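Local coordinates for protein inactive glucansucrase (Lactobacillus reuteri, PDB 5JBD) that is an inactive glucansucrase of glycosyl hydrolase family 70, a family built round a TIM barrel, at residues W34-A45 with D57-S65. Sequence-based numbering, arbitrary orientation.
Sequences WENMAFAQDSSA and DWYRPYGTS
The backbone N of Arg60 donates to Ala45 O over 2.7 Å, and its N-H points almost straight at the acceptor (171°). Arg60 O in turn accepts from Phe39 N, giving Arg60 a backbone bond to each of two parts of segment 34-45. This second bond and the one from Tyr62 N to Met37 O, at 2.8 Å, flank Ala38 and Pro61, the pattern of an antiparallel, non-hydrogen-bonded pair. The contact is thus a single beta bridge between a loop and the turn that separates strands 58-59 and 63-64; its centre is about 45 Å from the centre of the chain. Beyond the bridge, Gly63 N reaches Glu35 O, within the 3-10 segment 34-36, at 2.9 Å.

Among the side chains, the guanidinium of Arg60 stacks on the Phe39 ring with planes 8° apart; Arg60 CZ sits 3.6 Å from the centroid of the Phe39 ring, nearly on its normal, which also meets the definition of a cation-pi contact. Both side chains start with CG anti to the backbone N (chi1 173° for Phe39) and run side by side; Thr74 OG1 additionally binds Arg60 NE. The Tyr62 ring touches Phe39 and is also met by two others: Trp34 CH2 comes over one face, 3.5 Å from Tyr62 CE1, with the two rings inclined, while Glu35 OE1 meets the ring edge. The carboxylate's other oxygen, OE2, is bound by Gly32 N. A water donates to both Asn36 OD1 and Gly63 O, and Tyr59 OH donates to Asn36 O in the carbonyl plane at 2.8 Å.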
loop_
_atom_site.group_PDB
_atom_site.type_symbol
_atom_site.label_atom_id
_atom_site.label_comp_id
_atom_site.label_asym_id
_atom_site.label_seq_id
_atom_site.Cartn_x
_atom_site.Cartn_y
_atom_site.Cartn_z
ATOM N N TRP A 34 -13.628 -52.103 -3.131
ATOM C CA TRP A 34 -14.747 -51.176 -3.412
ATOM C C TRP A 34 -14.978 -50.131 -2.307
ATOM O O TRP A 34 -15.535 -49.068 -2.577
ATOM C CB TRP A 34 -16.055 -51.940 -3.689
ATOM C CG TRP A 34 -16.607 -52.653 -2.513
ATOM C CD1 TRP A 34 -16.390 -53.952 -2.172
ATOM C CD2 TRP A 34 -17.474 -52.108 -1.508
ATOM N NE1 TRP A 34 -17.063 -54.251 -1.017
ATOM C CE2 TRP A 34 -17.735 -53.138 -0.586
ATOM C CE3 TRP A 34 -18.050 -50.845 -1.295
ATOM C CZ2 TRP A 34 -18.551 -52.956 0.538
ATOM C CZ3 TRP A 34 -18.867 -50.659 -0.162
ATOM C CH2 TRP A 34 -19.107 -51.715 0.730
ATOM N N GLU A 35 -14.548 -50.444 -1.084
ATOM C CA GLU A 35 -14.661 -49.530 0.060
ATOM C C GLU A 35 -13.784 -48.268 -0.076
ATOM O O GLU A 35 -13.951 -47.310 0.683
ATOM C CB GLU A 35 -14.376 -50.276 1.381
ATOM C CG GLU A 35 -15.347 -51.431 1.644
ATOM C CD GLU A 35 -15.143 -52.128 2.977
ATOM O OE1 GLU A 35 -15.131 -51.439 4.014
ATOM O OE2 GLU A 35 -15.032 -53.369 2.982
ATOM N N ASN A 36 -12.882 -48.243 -1.058
ATOM C CA ASN A 36 -12.220 -46.987 -1.480
ATOM C C ASN A 36 -13.193 -45.916 -1.994
ATOM O O ASN A 36 -12.851 -44.738 -2.037
ATOM C CB ASN A 36 -11.194 -47.260 -2.578
ATOM C CG ASN A 36 -10.067 -48.173 -2.129
ATOM O OD1 ASN A 36 -9.918 -48.492 -0.957
ATOM N ND2 ASN A 36 -9.268 -48.605 -3.086
ATOM N N MET A 37 -14.392 -46.314 -2.418
ATOM C CA MET A 37 -15.409 -45.353 -2.872
ATOM C C MET A 37 -15.758 -44.339 -1.787
ATOM O O MET A 37 -15.672 -44.649 -0.587
ATOM C CB MET A 37 -16.693 -46.077 -3.333
ATOM C CG MET A 37 -17.565 -46.630 -2.214
ATOM S SD MET A 37 -19.055 -47.468 -2.818
ATOM C CE MET A 37 -20.103 -46.042 -3.112
ATOM N N ALA A 38 -16.169 -43.144 -2.205
ATOM C CA ALA A 38 -16.631 -42.128 -1.264
ATOM C C ALA A 38 -17.751 -42.692 -0.415
ATOM O O ALA A 38 -18.570 -43.480 -0.907
ATOM C CB ALA A 38 -17.099 -40.867 -1.989
ATOM N N PHE A 39 -17.769 -42.334 0.866
ATOM C CA PHE A 39 -18.814 -42.816 1.777
ATOM C C PHE A 39 -20.190 -42.332 1.298
ATOM O O PHE A 39 -21.161 -43.067 1.364
ATOM C CB PHE A 39 -18.543 -42.357 3.217
ATOM C CG PHE A 39 -19.658 -42.671 4.177
ATOM C CD1 PHE A 39 -19.806 -43.951 4.689
ATOM C CD2 PHE A 39 -20.561 -41.683 4.570
ATOM C CE1 PHE A 39 -20.835 -44.248 5.575
ATOM C CE2 PHE A 39 -21.590 -41.971 5.447
ATOM C CZ PHE A 39 -21.723 -43.254 5.958
ATOM N N ALA A 40 -20.240 -41.090 0.833
ATOM C CA ALA A 40 -21.452 -40.464 0.300
ATOM C C ALA A 40 -21.062 -39.432 -0.757
ATOM O O ALA A 40 -19.967 -38.869 -0.705
ATOM C CB ALA A 40 -22.248 -39.801 1.418
ATOM N N GLN A 41 -21.959 -39.173 -1.703
ATOM C CA GLN A 41 -21.704 -38.202 -2.757
ATOM C C GLN A 41 -22.258 -36.822 -2.397
ATOM O O GLN A 41 -23.148 -36.283 -3.061
ATOM C CB GLN A 41 -22.266 -38.699 -4.087
ATOM C CG GLN A 41 -21.650 -40.011 -4.551
ATOM C CD GLN A 41 -21.802 -40.229 -6.050
ATOM O OE1 GLN A 41 -22.701 -39.666 -6.689
ATOM N NE2 GLN A 41 -20.909 -41.039 -6.622
ATOM N N ASP A 42 -21.686 -36.231 -1.355
ATOM C CA ASP A 42 -22.021 -34.860 -0.944
ATOM C C ASP A 42 -20.905 -34.297 -0.057
ATOM O O ASP A 42 -19.923 -34.984 0.232
ATOM C CB ASP A 42 -23.395 -34.822 -0.238
ATOM C CG ASP A 42 -23.458 -35.720 0.999
ATOM O OD1 ASP A 42 -22.548 -35.656 1.842
ATOM O OD2 ASP A 42 -24.440 -36.477 1.142
ATOM N N SER A 43 -21.077 -33.062 0.392
ATOM C CA SER A 43 -20.058 -32.376 1.186
ATOM C C SER A 43 -19.773 -32.991 2.553
ATOM O O SER A 43 -18.719 -32.719 3.138
ATOM C CB SER A 43 -20.425 -30.898 1.330
ATOM O OG SER A 43 -20.475 -30.290 0.049
ATOM N N SER A 44 -20.683 -33.830 3.056
ATOM C CA SER A 44 -20.443 -34.548 4.306
ATOM C C SER A 44 -19.327 -35.593 4.198
ATOM O O SER A 44 -18.797 -36.018 5.229
ATOM C CB SER A 44 -21.728 -35.216 4.829
ATOM O OG SER A 44 -22.030 -36.406 4.113
ATOM N N ALA A 45 -19.005 -36.045 2.982
ATOM C CA ALA A 45 -17.908 -37.004 2.782
ATOM C C ALA A 45 -16.851 -36.624 1.732
ATOM O O ALA A 45 -15.857 -37.343 1.594
ATOM C CB ALA A 45 -18.481 -38.371 2.464
ATOM N N ASP A 57 -7.124 -31.717 -1.321
ATOM C CA ASP A 57 -8.225 -31.896 -0.377
ATOM C C ASP A 57 -8.370 -33.362 0.037
ATOM O O ASP A 57 -7.669 -34.243 -0.449
ATOM C CB ASP A 57 -9.547 -31.341 -0.954
ATOM C CG ASP A 57 -9.760 -29.862 -0.649
ATOM O OD1 ASP A 57 -8.955 -29.248 0.092
ATOM O OD2 ASP A 57 -10.727 -29.296 -1.190
ATOM N N TRP A 58 -9.284 -33.586 0.973
ATOM C CA TRP A 58 -9.500 -34.857 1.581
ATOM C C TRP A 58 -10.951 -35.309 1.379
ATOM O O TRP A 58 -11.844 -34.504 1.066
ATOM C CB TRP A 58 -9.176 -34.744 3.073
ATOM C CG TRP A 58 -7.725 -34.483 3.397
ATOM C CD1 TRP A 58 -6.911 -33.469 2.914
ATOM C CD2 TRP A 58 -6.925 -35.212 4.321
ATOM N NE1 TRP A 58 -5.662 -33.562 3.455
ATOM C CE2 TRP A 58 -5.641 -34.614 4.327
ATOM C CE3 TRP A 58 -7.161 -36.316 5.143
ATOM C CZ2 TRP A 58 -4.615 -35.083 5.116
ATOM C CZ3 TRP A 58 -6.139 -36.785 5.930
ATOM C CH2 TRP A 58 -4.871 -36.167 5.909
ATOM N N TYR A 59 -11.171 -36.609 1.565
ATOM C CA TYR A 59 -12.518 -37.208 1.537
ATOM C C TYR A 59 -12.622 -38.357 2.534
ATOM O O TYR A 59 -11.616 -38.804 3.103
ATOM C CB TYR A 59 -12.874 -37.673 0.123
ATOM C CG TYR A 59 -12.372 -39.059 -0.244
ATOM C CD1 TYR A 59 -11.022 -39.367 -0.218
ATOM C CD2 TYR A 59 -13.265 -40.075 -0.630
ATOM C CE1 TYR A 59 -10.573 -40.634 -0.548
ATOM C CE2 TYR A 59 -12.812 -41.329 -0.982
ATOM C CZ TYR A 59 -11.460 -41.603 -0.932
ATOM O OH TYR A 59 -10.987 -42.850 -1.276
ATOM N N ARG A 60 -13.849 -38.819 2.753
ATOM C CA ARG A 60 -14.107 -39.957 3.629
ATOM C C ARG A 60 -14.416 -41.169 2.764
ATOM O O ARG A 60 -15.499 -41.231 2.174
ATOM C CB ARG A 60 -15.287 -39.659 4.553
ATOM C CG ARG A 60 -15.614 -40.795 5.518
ATOM C CD ARG A 60 -16.893 -40.529 6.286
ATOM N NE ARG A 60 -17.352 -41.717 7.006
ATOM C CZ ARG A 60 -18.481 -41.778 7.711
ATOM N NH1 ARG A 60 -19.298 -40.718 7.795
ATOM N NH2 ARG A 60 -18.808 -42.914 8.328
ATOM N N PRO A 61 -13.474 -42.134 2.668
ATOM C CA PRO A 61 -13.833 -43.381 1.969
ATOM C C PRO A 61 -14.799 -44.191 2.809
ATOM O O PRO A 61 -14.937 -43.927 4.011
ATOM C CB PRO A 61 -12.496 -44.124 1.847
ATOM C CG PRO A 61 -11.687 -43.627 3.002
ATOM C CD PRO A 61 -12.101 -42.192 3.209
ATOM N N TYR A 62 -15.472 -45.159 2.190
ATOM C CA TYR A 62 -16.379 -46.041 2.937
ATOM C C TYR A 62 -15.599 -46.852 3.979
ATOM O O TYR A 62 -16.018 -46.957 5.129
ATOM C CB TYR A 62 -17.172 -46.943 1.981
ATOM C CG TYR A 62 -18.180 -47.851 2.675
ATOM C CD1 TYR A 62 -17.797 -49.101 3.137
ATOM C CD2 TYR A 62 -19.514 -47.460 2.867
ATOM C CE1 TYR A 62 -18.695 -49.950 3.766
ATOM C CE2 TYR A 62 -20.426 -48.308 3.499
ATOM C CZ TYR A 62 -20.007 -49.551 3.947
ATOM O OH TYR A 62 -20.867 -50.431 4.580
ATOM N N GLY A 63 -14.466 -47.418 3.577
ATOM C CA GLY A 63 -13.606 -48.164 4.499
ATOM C C GLY A 63 -12.139 -48.105 4.116
ATOM O O GLY A 63 -11.798 -47.568 3.064
ATOM N N THR A 64 -11.292 -48.666 4.983
ATOM C CA THR A 64 -9.845 -48.726 4.792
ATOM C C THR A 64 -9.269 -50.050 5.301
ATOM O O THR A 64 -9.918 -50.786 6.055
ATOM C CB THR A 64 -9.115 -47.577 5.534
ATOM O OG1 THR A 64 -9.239 -47.760 6.949
ATOM C CG2 THR A 64 -9.668 -46.246 5.157
ATOM N N SER A 65 -8.046 -50.356 4.876
ATOM C CA SER A 65 -7.388 -51.608 5.248
ATOM C C SER A 65 -5.883 -51.443 5.370
ATOM O O SER A 65 -5.270 -50.712 4.602
ATOM C CB SER A 65 -7.681 -52.696 4.206
ATOM O OG SER A 65 -7.042 -53.920 4.531
HETATM O O HOH W 1 -9.821 -46.914 1.199
#